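Local structure of hypothetical protein DUF871 (Enterococcus faecalis, 2P0O) at residues I66-S71 with L91-L96; R140-H145 with G171-T176; I7-G12 with D32-S37; G182-P187 with I221-I226. The protein is of unknown function but is probably a 6-phospho-N-acetylmuramidase, hydrolysing a phosphorylated muramic acid glycoside during cell-wall sugar recovery. All blocks are in the same frame, centred on the assembly; numbering follows the deposited sequence.

All four contacts belong to the eight-stranded TIM barrel. Contacts 3, 1 and 2 pair neighbouring parallel strands and follow one another along the chain, whereas contact 4 joins two loops beyond the last two strands. Contacts 1 and 3 have centres 9 Å apart and share a backbone seam, where Asp69 N lies 2.8 Å from Thr36 O. Contacts 1 and 2 meet across the barrel interior, Met67 CG being 3.7 Å from Trp144 CZ2, and Phe35 of contact 3 packs on the same indole. Contact 4 touches contact 3 through Ser8 OG and Ile221 O, 2.7 Å apart. The bound sodium ion lies outside the four contacts, about 8 Å from the Val174 side chain.

Contact 1. Residues I66-S71 with L91-L96; sequences IMVDIS and LGVTGL
Met67 pairs with Gly95 and Val68 with Leu96 in parallel register, joining two adjacent strands of the TIM barrel. Three hydrogen bonds fasten them. Val68 N donates to Gly95 O over 2.9 Å, and Thr94 N donates to Ile66 O over 3.0 Å. Just before its strand, Thr94 also supplies a side-chain acceptor: OG1, placed between backbone N and carbonyl carbon (chi1 50°), receives Ile66 N at 2.8 Å in a bond bent to 147°. Threonine suits this place because its short hydroxyl stands in for a backbone carbonyl.

Apolar contacts fill the face that carries Val68 and Leu96. Val68 CG2 meets Val93 CG1 at 3.9 Å, the two valines crossing at about a right angle, while Leu96 CD2 reaches Val68 CB and, farther along, Ile70 CG2, with Ile70 and Leu96 side by side. Ile66 turns its CD1 to Gly92 O. Gly92 closes the preceding helix in a Schellman motif, whose positive phi (118°) suits glycine. Helix 48-62 packs on Ile66 through Leu55 and Ala59.

On the opposite face, inside the barrel, the bent selenomethionine Met67 folds back over the neighbouring strand. Gly95 has no side chain to block it: SE lies 3.5 Å from Gly95 C, and CE is 3.7 Å from Gly95 CA.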
loop_
_atom_site.group_PDB
_atom_site.type_symbol
_atom_site.label_atom_id
_atom_site.label_comp_id
_atom_site.label_asym_id
_atom_site.label_seq_id
_atom_site.Cartn_x
_atom_site.Cartn_y
_atom_site.Cartn_z
ATOM N N ILE A 66 -1.206 15.190 -8.160
ATOM C CA ILE A 66 -0.577 15.766 -6.982
ATOM C C ILE A 66 -1.621 16.415 -6.083
ATOM O O ILE A 66 -2.272 17.391 -6.461
ATOM C CB ILE A 66 0.478 16.850 -7.306
ATOM C CG1 ILE A 66 1.589 16.328 -8.224
ATOM C CG2 ILE A 66 1.087 17.362 -6.021
ATOM C CD1 ILE A 66 2.614 17.419 -8.634
HETATM N N MSE A 67 -1.770 15.863 -4.891
HETATM C CA MSE A 67 -2.595 16.465 -3.877
HETATM C C MSE A 67 -1.622 17.227 -2.987
HETATM O O MSE A 67 -0.643 16.646 -2.481
HETATM C CB MSE A 67 -3.359 15.354 -3.138
HETATM C CG MSE A 67 -4.020 15.739 -1.788
HETATM SE SE MSE A 67 -5.326 17.185 -2.039
HETATM C CE MSE A 67 -6.671 16.329 -3.180
ATOM N N VAL A 68 -1.861 18.521 -2.803
ATOM C CA VAL A 68 -1.012 19.321 -1.925
ATOM C C VAL A 68 -1.741 19.685 -0.622
ATOM O O VAL A 68 -2.772 20.381 -0.625
ATOM C CB VAL A 68 -0.498 20.633 -2.599
ATOM C CG1 VAL A 68 0.309 21.469 -1.617
ATOM C CG2 VAL A 68 0.325 20.352 -3.881
ATOM N N ASP A 69 -1.191 19.227 0.492
ATOM C CA ASP A 69 -1.711 19.591 1.789
ATOM C C ASP A 69 -0.929 20.820 2.257
ATOM O O ASP A 69 0.288 20.778 2.431
ATOM C CB ASP A 69 -1.603 18.409 2.753
ATOM C CG ASP A 69 -2.113 18.733 4.152
ATOM O OD1 ASP A 69 -1.452 19.496 4.884
ATOM O OD2 ASP A 69 -3.170 18.205 4.533
ATOM N N ILE A 70 -1.642 21.922 2.437
ATOM C CA ILE A 70 -1.010 23.213 2.698
ATOM C C ILE A 70 -1.972 24.110 3.469
ATOM O O ILE A 70 -3.188 24.076 3.236
ATOM C CB ILE A 70 -0.571 23.875 1.352
ATOM C CG1 ILE A 70 0.271 25.131 1.562
ATOM C CG2 ILE A 70 -1.770 24.141 0.438
ATOM C CD1 ILE A 70 0.883 25.647 0.253
ATOM N N SER A 71 -1.437 24.901 4.395
ATOM C CA SER A 71 -2.262 25.849 5.130
ATOM C C SER A 71 -2.614 27.023 4.224
ATOM O O SER A 71 -1.904 27.299 3.247
ATOM C CB SER A 71 -1.549 26.340 6.388
ATOM O OG SER A 71 -0.579 27.321 6.064
ATOM N N LEU A 91 0.736 24.422 -13.211
ATOM C CA LEU A 91 1.936 23.796 -12.638
ATOM C C LEU A 91 1.937 22.264 -12.695
ATOM O O LEU A 91 3.000 21.648 -12.817
ATOM C CB LEU A 91 2.098 24.199 -11.168
ATOM C CG LEU A 91 3.109 25.295 -10.745
ATOM C CD1 LEU A 91 2.511 26.692 -10.970
ATOM C CD2 LEU A 91 3.513 25.064 -9.269
ATOM N N GLY A 92 0.754 21.655 -12.561
ATOM C CA GLY A 92 0.621 20.186 -12.453
ATOM C C GLY A 92 0.004 19.735 -11.139
ATOM O O GLY A 92 -0.027 18.533 -10.821
ATOM N N VAL A 93 -0.503 20.690 -10.370
ATOM C CA VAL A 93 -1.222 20.350 -9.144
ATOM C C VAL A 93 -2.677 20.003 -9.469
ATOM O O VAL A 93 -3.347 20.732 -10.188
ATOM C CB VAL A 93 -1.110 21.482 -8.112
ATOM C CG1 VAL A 93 -1.977 21.203 -6.877
ATOM C CG2 VAL A 93 0.349 21.665 -7.725
ATOM N N THR A 94 -3.156 18.878 -8.944
ATOM C CA THR A 94 -4.506 18.415 -9.246
ATOM C C THR A 94 -5.458 18.504 -8.060
ATOM O O THR A 94 -6.662 18.254 -8.203
ATOM C CB THR A 94 -4.497 16.965 -9.746
ATOM O OG1 THR A 94 -3.729 16.160 -8.841
ATOM C CG2 THR A 94 -3.922 16.872 -11.163
ATOM N N GLY A 95 -4.923 18.856 -6.895
ATOM C CA GLY A 95 -5.703 18.816 -5.676
ATOM C C GLY A 95 -5.121 19.662 -4.568
ATOM O O GLY A 95 -3.899 19.793 -4.442
ATOM N N LEU A 96 -6.007 20.258 -3.780
ATOM C CA LEU A 96 -5.597 20.951 -2.569
ATOM C C LEU A 96 -6.350 20.449 -1.342
ATOM O O LEU A 96 -7.562 20.244 -1.373
ATOM C CB LEU A 96 -5.708 22.470 -2.709
ATOM C CG LEU A 96 -4.736 23.085 -3.725
ATOM C CD1 LEU A 96 -5.219 24.474 -4.180
ATOM C CD2 LEU A 96 -3.291 23.107 -3.190
#

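Contact 2. Residues R140-H145 with G171-T176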
loop_
_atom_site.group_PDB
_atom_site.type_symbol
_atom_site.label_atom_id
_atom_site.label_comp_id
_atom_site.label_asym_id
_atom_site.label_seq_id
_atom_site.Cartn_x
_atom_site.Cartn_y
_atom_site.Cartn_z
ATOM N N ARG A 140 -15.374 15.122 -6.814
ATOM C CA ARG A 140 -14.013 15.640 -6.666
ATOM C C ARG A 140 -13.530 15.885 -5.232
ATOM O O ARG A 140 -12.522 16.554 -5.004
ATOM C CB ARG A 140 -13.848 16.854 -7.551
ATOM C CG ARG A 140 -13.948 16.399 -8.978
ATOM C CD ARG A 140 -13.613 17.460 -9.863
ATOM N NE ARG A 140 -12.197 17.539 -10.169
ATOM C CZ ARG A 140 -11.768 18.347 -11.123
ATOM N NH1 ARG A 140 -12.663 19.064 -11.782
ATOM N NH2 ARG A 140 -10.488 18.445 -11.418
ATOM N N LEU A 141 -14.259 15.318 -4.277
ATOM C CA LEU A 141 -13.960 15.489 -2.878
ATOM C C LEU A 141 -13.280 14.237 -2.372
ATOM O O LEU A 141 -13.810 13.134 -2.546
ATOM C CB LEU A 141 -15.238 15.760 -2.087
ATOM C CG LEU A 141 -15.940 17.103 -2.354
ATOM C CD1 LEU A 141 -17.237 17.235 -1.539
ATOM C CD2 LEU A 141 -15.002 18.307 -2.153
ATOM N N GLU A 142 -12.097 14.398 -1.776
ATOM C CA GLU A 142 -11.308 13.255 -1.318
ATOM C C GLU A 142 -11.109 13.373 0.176
ATOM O O GLU A 142 -10.501 14.342 0.647
ATOM C CB GLU A 142 -9.954 13.211 -2.034
ATOM C CG GLU A 142 -10.113 13.173 -3.545
ATOM C CD GLU A 142 -8.818 13.095 -4.339
ATOM O OE1 GLU A 142 -7.703 13.198 -3.768
ATOM O OE2 GLU A 142 -8.925 12.899 -5.569
ATOM N N ALA A 143 -11.642 12.422 0.934
ATOM C CA ALA A 143 -11.456 12.463 2.374
ATOM C C ALA A 143 -10.184 11.691 2.661
ATOM O O ALA A 143 -10.140 10.477 2.426
ATOM C CB ALA A 143 -12.657 11.854 3.089
ATOM N N TRP A 144 -9.146 12.406 3.101
ATOM C CA TRP A 144 -7.833 11.807 3.419
ATOM C C TRP A 144 -7.657 11.580 4.905
ATOM O O TRP A 144 -7.833 12.500 5.730
ATOM C CB TRP A 144 -6.672 12.696 2.969
ATOM C CG TRP A 144 -6.460 12.751 1.526
ATOM C CD1 TRP A 144 -7.269 13.360 0.605
ATOM C CD2 TRP A 144 -5.360 12.199 0.795
ATOM N NE1 TRP A 144 -6.748 13.210 -0.649
ATOM C CE2 TRP A 144 -5.581 12.498 -0.573
ATOM C CE3 TRP A 144 -4.231 11.447 1.153
ATOM C CZ2 TRP A 144 -4.693 12.111 -1.585
ATOM C CZ3 TRP A 144 -3.343 11.043 0.145
ATOM C CH2 TRP A 144 -3.584 11.374 -1.205
ATOM N N HIS A 145 -7.301 10.353 5.256
ATOM C CA HIS A 145 -6.888 10.070 6.618
ATOM C C HIS A 145 -5.523 10.660 6.856
ATOM O O HIS A 145 -4.801 11.001 5.924
ATOM C CB HIS A 145 -6.829 8.574 6.831
ATOM C CG HIS A 145 -8.176 7.957 6.988
ATOM N ND1 HIS A 145 -8.854 7.961 8.190
ATOM C CD2 HIS A 145 -8.966 7.310 6.103
ATOM C CE1 HIS A 145 -10.016 7.354 8.029
ATOM N NE2 HIS A 145 -10.106 6.949 6.772
ATOM N N GLY A 171 -21.105 10.005 -0.037
ATOM C CA GLY A 171 -20.652 10.255 -1.415
ATOM C C GLY A 171 -19.169 10.545 -1.648
ATOM O O GLY A 171 -18.765 10.820 -2.778
ATOM N N LEU A 172 -18.345 10.458 -0.605
ATOM C CA LEU A 172 -16.930 10.865 -0.684
ATOM C C LEU A 172 -15.966 9.737 -1.070
ATOM O O LEU A 172 -16.309 8.564 -0.946
ATOM C CB LEU A 172 -16.507 11.484 0.648
ATOM C CG LEU A 172 -17.463 12.553 1.197
ATOM C CD1 LEU A 172 -17.157 12.859 2.650
ATOM C CD2 LEU A 172 -17.380 13.815 0.357
ATOM N N GLN A 173 -14.778 10.101 -1.560
ATOM C CA GLN A 173 -13.708 9.155 -1.793
ATOM C C GLN A 173 -12.871 9.042 -0.501
ATOM O O GLN A 173 -12.696 10.023 0.219
ATOM C CB GLN A 173 -12.808 9.618 -2.924
ATOM C CG GLN A 173 -13.328 9.353 -4.360
ATOM C CD GLN A 173 -12.530 10.133 -5.400
ATOM O OE1 GLN A 173 -12.741 11.337 -5.583
ATOM N NE2 GLN A 173 -11.597 9.457 -6.074
ATOM N N VAL A 174 -12.359 7.843 -0.230
ATOM C CA VAL A 174 -11.578 7.562 0.977
ATOM C C VAL A 174 -10.148 7.235 0.580
ATOM O O VAL A 174 -9.917 6.306 -0.199
ATOM C CB VAL A 174 -12.168 6.372 1.770
ATOM C CG1 VAL A 174 -11.212 5.966 2.941
ATOM C CG2 VAL A 174 -13.539 6.727 2.270
ATOM N N PHE A 175 -9.212 8.020 1.118
ATOM C CA PHE A 175 -7.782 7.878 0.881
ATOM C C PHE A 175 -7.099 7.611 2.239
ATOM O O PHE A 175 -7.425 8.233 3.272
ATOM C CB PHE A 175 -7.206 9.189 0.308
ATOM C CG PHE A 175 -7.454 9.400 -1.171
ATOM C CD1 PHE A 175 -8.731 9.568 -1.665
ATOM C CD2 PHE A 175 -6.380 9.486 -2.060
ATOM C CE1 PHE A 175 -8.940 9.773 -3.035
ATOM C CE2 PHE A 175 -6.578 9.712 -3.426
ATOM C CZ PHE A 175 -7.860 9.835 -3.921
ATOM N N THR A 176 -6.111 6.730 2.215
ATOM C CA THR A 176 -5.440 6.293 3.416
ATOM C C THR A 176 -3.946 6.098 3.127
ATOM O O THR A 176 -3.536 5.940 1.964
ATOM C CB THR A 176 -6.065 4.966 3.912
ATOM O OG1 THR A 176 -5.469 4.606 5.160
ATOM C CG2 THR A 176 -5.814 3.837 2.919
#
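Leu172 meets Leu141 at the start of a parallel strand pair, its CD2 3.8 Å from Leu141 CB; both are buried, and Leu172 also packs on Leu167 of helix 157-169 in this beta-alpha-beta unit. Gln173 follows with a weak bond from its N to Leu141 O, then accepts Ala143 N on its own O at 2.7 Å. The small Ala143 lets its CB sit close to that same carbonyl. Val174 packs CG1 near the edge of the His145 ring, whose NE2 is held by Asn164 of the same helix.

Phe175 buries more surface here than any other residue. Its N donates to Ala143 O and its O receives His145 N almost straight (178°). With CG anti to the carbonyl carbon (chi1 -79°), the phenyl ring slides beneath the Trp144 indole in an offset stack, centroids 4.5 Å apart and planes at 28°. Its CB adds a CH-pi contact, 3.7 Å from the centroid of the indole five-membered ring. Glu142 lays its carboxylate nearly flat over the rim of the phenyl face, OE1 3.4 Å from CZ of Phe175. Finally, Thr176 brings CB to His145 CD2.

Trp144 NE1 donates to the anti lone pair of buried Glu142 OE1, 3.3 Å away. OE2 makes a long, weak ion pair with Lys65 and lies near Asp115, so the indole probably helps to hold the carboxylate flat on Phe175.

Contact 3. Residues I7-G12 with D32-S37; sequences ISVFLG and DGIFTS
Ile7 and Ile34 lie side by side and point the same way, their CG1 atoms 4.0 Å apart, on the outward face of two parallel TIM-barrel strands. Ile7 sets CG1 between its backbone N and carbonyl carbon (chi1 66°), which brings it close to Gly33 O as well. Val9 crosses Ile34 at a slant, CG2 against CG2, so beta-branched side chains fill this layer.

Ser8 and Phe35 share the inner face. Phe35 leads its ring away from the first strand, keeping CD2 4.0 Å from Ser8 OG; with CG anti to the backbone N (chi1 176°), it delivers the ring to Trp144 across the barrel and to the Phe177 ring, which it meets edge-to-face. The small Ser8 leaves the aromatic side chain its space, and its hydroxyl bonds to Ile221 O.

Beneath these side chains the strands exchange Ile7 N to Gly33 O, Phe35 N to Ile7 O at 2.8 Å, and Val9 N to Phe35 O. Beyond, the chains part, and threonine takes over from the backbone: Thr36 OG1 donates to Val9 O at 2.8 Å from above the carbonyl plane. Leu11 crosses Thr36 at about a right angle, CG 3.7 Å from OG1. Two waters fill in for direct bonds. One joins Val9 O to Ser37 N; the other accepts Leu11 N and donates to Thr36 OG1 (2.6 Å) and Ser37 O.

Outside the barrel, helix 17-28 covers Ile7 and Val9, helix 48-62 takes Ile34 and Leu11, and strand 65-70 continues the sheet beside strand 33-38.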
loop_
_atom_site.group_PDB
_atom_site.type_symbol
_atom_site.label_atom_id
_atom_site.label_comp_id
_atom_site.label_asym_id
_atom_site.label_seq_id
_atom_site.Cartn_x
_atom_site.Cartn_y
_atom_site.Cartn_z
ATOM N N ILE A 7 2.192 7.714 -3.786
ATOM C CA ILE A 7 3.425 7.947 -3.017
ATOM C C ILE A 7 3.427 9.339 -2.400
ATOM O O ILE A 7 2.682 10.215 -2.825
ATOM C CB ILE A 7 4.702 7.796 -3.892
ATOM C CG1 ILE A 7 4.769 8.901 -4.976
ATOM C CG2 ILE A 7 4.734 6.400 -4.473
ATOM C CD1 ILE A 7 6.011 8.835 -5.949
ATOM N N SER A 8 4.288 9.545 -1.412
ATOM C CA SER A 8 4.500 10.871 -0.825
ATOM C C SER A 8 5.843 11.422 -1.226
ATOM O O SER A 8 6.790 10.676 -1.462
ATOM C CB SER A 8 4.404 10.813 0.696
ATOM O OG SER A 8 3.085 10.434 1.077
ATOM N N VAL A 9 5.902 12.734 -1.355
ATOM C CA VAL A 9 7.141 13.431 -1.638
ATOM C C VAL A 9 7.248 14.563 -0.639
ATOM O O VAL A 9 6.246 15.174 -0.296
ATOM C CB VAL A 9 7.179 13.941 -3.085
ATOM C CG1 VAL A 9 8.378 14.851 -3.301
ATOM C CG2 VAL A 9 7.233 12.758 -4.051
ATOM N N PHE A 10 8.452 14.791 -0.132
ATOM C CA PHE A 10 8.700 15.789 0.921
ATOM C C PHE A 10 9.515 16.937 0.342
ATOM O O PHE A 10 10.688 16.774 -0.013
ATOM C CB PHE A 10 9.381 15.127 2.123
ATOM C CG PHE A 10 8.486 14.138 2.828
ATOM C CD1 PHE A 10 8.342 12.832 2.347
ATOM C CD2 PHE A 10 7.714 14.539 3.921
ATOM C CE1 PHE A 10 7.465 11.925 2.982
ATOM C CE2 PHE A 10 6.848 13.641 4.564
ATOM C CZ PHE A 10 6.728 12.349 4.116
ATOM N N LEU A 11 8.859 18.088 0.203
ATOM C CA LEU A 11 9.482 19.237 -0.444
ATOM C C LEU A 11 10.204 20.163 0.527
ATOM O O LEU A 11 10.601 21.263 0.142
ATOM C CB LEU A 11 8.455 20.026 -1.264
ATOM C CG LEU A 11 7.803 19.241 -2.403
ATOM C CD1 LEU A 11 6.878 20.155 -3.190
ATOM C CD2 LEU A 11 8.882 18.648 -3.300
ATOM N N GLY A 12 10.363 19.709 1.772
ATOM C CA GLY A 12 11.150 20.402 2.790
ATOM C C GLY A 12 12.632 20.251 2.499
ATOM O O GLY A 12 13.491 20.819 3.181
ATOM N N ASP A 32 -0.096 6.044 -9.433
ATOM C CA ASP A 32 -0.534 7.160 -10.280
ATOM C C ASP A 32 -0.702 8.483 -9.576
ATOM O O ASP A 32 -1.162 9.458 -10.198
ATOM C CB ASP A 32 -1.861 6.856 -11.011
ATOM C CG ASP A 32 -1.752 5.695 -11.966
ATOM O OD1 ASP A 32 -0.809 5.678 -12.789
ATOM O OD2 ASP A 32 -2.623 4.790 -11.875
ATOM N N GLY A 33 -0.351 8.521 -8.293
ATOM C CA GLY A 33 -0.583 9.695 -7.473
ATOM C C GLY A 33 0.554 10.064 -6.551
ATOM O O GLY A 33 1.331 9.202 -6.093
ATOM N N ILE A 34 0.628 11.372 -6.275
ATOM C CA ILE A 34 1.546 11.944 -5.326
ATOM C C ILE A 34 0.774 12.765 -4.295
ATOM O O ILE A 34 -0.162 13.510 -4.639
ATOM C CB ILE A 34 2.595 12.856 -6.011
ATOM C CG1 ILE A 34 3.453 12.047 -6.989
ATOM C CG2 ILE A 34 3.446 13.585 -4.946
ATOM C CD1 ILE A 34 4.140 12.892 -8.067
ATOM N N PHE A 35 1.172 12.598 -3.035
ATOM C CA PHE A 35 0.752 13.458 -1.927
ATOM C C PHE A 35 1.982 14.206 -1.415
ATOM O O PHE A 35 3.071 13.630 -1.283
ATOM C CB PHE A 35 0.116 12.633 -0.794
ATOM C CG PHE A 35 -0.260 13.437 0.431
ATOM C CD1 PHE A 35 -1.536 14.011 0.545
ATOM C CD2 PHE A 35 0.643 13.583 1.502
ATOM C CE1 PHE A 35 -1.916 14.747 1.690
ATOM C CE2 PHE A 35 0.282 14.316 2.660
ATOM C CZ PHE A 35 -1.007 14.892 2.770
ATOM N N THR A 36 1.805 15.490 -1.131
ATOM C CA THR A 36 2.856 16.282 -0.524
ATOM C C THR A 36 2.268 17.289 0.460
ATOM O O THR A 36 1.215 17.891 0.202
ATOM C CB THR A 36 3.766 16.963 -1.590
ATOM O OG1 THR A 36 4.903 17.560 -0.946
ATOM C CG2 THR A 36 3.012 18.032 -2.400
ATOM N N SER A 37 2.948 17.455 1.588
ATOM C CA SER A 37 2.508 18.381 2.629
ATOM C C SER A 37 3.531 19.492 2.801
ATOM O O SER A 37 4.688 19.243 3.115
ATOM C CB SER A 37 2.257 17.641 3.959
ATOM O OG SER A 37 1.809 18.531 4.980
HETATM O O HOH W 1 4.973 15.418 2.355
HETATM O O HOH W 2 6.226 18.900 0.806
#

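Contact 4. Residues G182-P187 with I221-I226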
loop_
_atom_site.group_PDB
_atom_site.type_symbol
_atom_site.label_atom_id
_atom_site.label_comp_id
_atom_site.label_asym_id
_atom_site.label_seq_id
_atom_site.Cartn_x
_atom_site.Cartn_y
_atom_site.Cartn_z
ATOM N N GLY A 182 11.739 1.973 3.117
ATOM C CA GLY A 182 13.018 2.384 2.540
ATOM C C GLY A 182 13.576 3.516 3.413
ATOM O O GLY A 182 14.063 3.272 4.526
ATOM N N GLN A 183 13.482 4.748 2.905
ATOM C CA GLN A 183 13.711 5.965 3.669
ATOM C C GLN A 183 12.494 6.387 4.472
ATOM O O GLN A 183 11.488 6.838 3.894
ATOM C CB GLN A 183 14.037 7.123 2.733
ATOM C CG GLN A 183 15.465 7.549 2.732
ATOM C CD GLN A 183 15.645 8.819 1.899
ATOM O OE1 GLN A 183 16.140 8.768 0.763
ATOM N NE2 GLN A 183 15.191 9.958 2.447
ATOM N N THR A 184 12.605 6.286 5.792
ATOM C CA THR A 184 11.508 6.677 6.676
ATOM C C THR A 184 11.664 8.145 7.092
ATOM O O THR A 184 12.778 8.651 7.187
ATOM C CB THR A 184 11.392 5.759 7.903
ATOM O OG1 THR A 184 12.658 5.710 8.571
ATOM C CG2 THR A 184 10.986 4.352 7.479
ATOM N N ARG A 185 10.541 8.817 7.318
ATOM C CA ARG A 185 10.544 10.230 7.690
ATOM C C ARG A 185 10.923 10.361 9.164
ATOM O O ARG A 185 10.419 9.609 10.011
ATOM C CB ARG A 185 9.154 10.853 7.395
ATOM C CG ARG A 185 8.854 12.220 8.050
ATOM C CD ARG A 185 9.000 13.477 7.176
ATOM N NE ARG A 185 10.148 13.463 6.274
ATOM C CZ ARG A 185 10.767 14.545 5.778
ATOM N NH1 ARG A 185 11.796 14.371 4.953
ATOM N NH2 ARG A 185 10.392 15.788 6.103
ATOM N N GLY A 186 11.817 11.309 9.446
ATOM C CA GLY A 186 12.167 11.722 10.799
ATOM C C GLY A 186 11.051 12.533 11.424
ATOM O O GLY A 186 10.036 12.846 10.765
ATOM N N PRO A 187 11.208 12.901 12.704
ATOM C CA PRO A 187 12.346 12.654 13.587
ATOM C C PRO A 187 12.309 11.291 14.326
ATOM O O PRO A 187 13.320 10.889 14.913
ATOM C CB PRO A 187 12.268 13.828 14.574
ATOM C CG PRO A 187 10.808 14.143 14.658
ATOM C CD PRO A 187 10.142 13.652 13.394
ATOM N N ILE A 221 1.810 5.483 0.041
ATOM C CA ILE A 221 2.972 5.349 0.907
ATOM C C ILE A 221 3.147 6.676 1.645
ATOM O O ILE A 221 3.275 7.736 1.003
ATOM C CB ILE A 221 4.290 5.031 0.128
ATOM C CG1 ILE A 221 4.049 3.995 -0.995
ATOM C CG2 ILE A 221 5.411 4.607 1.117
ATOM C CD1 ILE A 221 3.498 2.661 -0.475
ATOM N N GLY A 222 3.182 6.608 2.981
ATOM C CA GLY A 222 3.363 7.803 3.812
ATOM C C GLY A 222 4.798 8.274 3.869
ATOM O O GLY A 222 5.063 9.487 3.766
ATOM N N ASP A 223 5.747 7.344 4.058
ATOM C CA ASP A 223 7.166 7.726 4.113
ATOM C C ASP A 223 7.778 8.063 2.732
ATOM O O ASP A 223 7.162 7.773 1.700
ATOM C CB ASP A 223 7.968 6.617 4.757
ATOM C CG ASP A 223 7.572 6.387 6.179
ATOM O OD1 ASP A 223 8.121 7.077 7.050
ATOM O OD2 ASP A 223 6.708 5.515 6.432
ATOM N N PRO A 224 8.979 8.693 2.709
ATOM C CA PRO A 224 9.649 9.024 1.444
ATOM C C PRO A 224 9.796 7.909 0.392
ATOM O O PRO A 224 9.632 8.192 -0.796
ATOM C CB PRO A 224 11.027 9.537 1.895
ATOM C CG PRO A 224 10.756 10.187 3.258
ATOM C CD PRO A 224 9.708 9.234 3.871
ATOM N N THR A 225 10.150 6.692 0.800
ATOM C CA THR A 225 10.339 5.600 -0.143
ATOM C C THR A 225 10.025 4.264 0.524
ATOM O O THR A 225 9.970 4.135 1.766
ATOM C CB THR A 225 11.804 5.502 -0.693
ATOM O OG1 THR A 225 12.684 5.081 0.364
ATOM C CG2 THR A 225 12.325 6.839 -1.326
ATOM N N ILE A 226 9.832 3.258 -0.322
ATOM C CA ILE A 226 9.794 1.869 0.123
ATOM C C ILE A 226 11.109 1.245 -0.307
ATOM O O ILE A 226 11.782 1.801 -1.174
ATOM C CB ILE A 226 8.609 1.101 -0.487
ATOM C CG1 ILE A 226 8.400 1.491 -1.949
ATOM C CG2 ILE A 226 7.330 1.318 0.379
ATOM C CD1 ILE A 226 7.448 0.581 -2.695
HETATM O O HOH W 3 8.817 7.447 9.819
#
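Asp223 faces the loop 182-187 from the loop that follows the last strand of the TIM barrel. Its CB rests 3.6 Å from Gln183 O. With CG anti to the carbonyl carbon (chi1 -64°), the side chain runs beside Thr184, CG standing 4.0 Å from Thr184 CA. At the tip, OD1 uses its anti lone pair to accept Arg185 N at 3.0 Å in a bond of 169°; a water also lies 2.9 Å from OD1 and 2.7 Å from Arg185 O. OD2 takes Gly180 N and Leu192 N; aspartate suits the place because its short carboxylate offers two oxygens to these N-H groups.

Pro224, rigid and with no N-H to offer, lays CD 3.0 Å from Gln183 O. Thr225 bonds through three atoms: OG1 receives Gln183 N at 2.7 Å, its O receives Gly182 N, and its N gives a weak bond to Gln183 O. Gly182 suits this tight approach because a CB would run into Thr225 OG1 and Ile226 O.

The loops follow strands 173-178 and 218-221. Phe10 packs on Arg185 and Pro224, helix 17-28 meets Thr225 and Ile226 through Tyr22, and helix 228-240 covers Ile226.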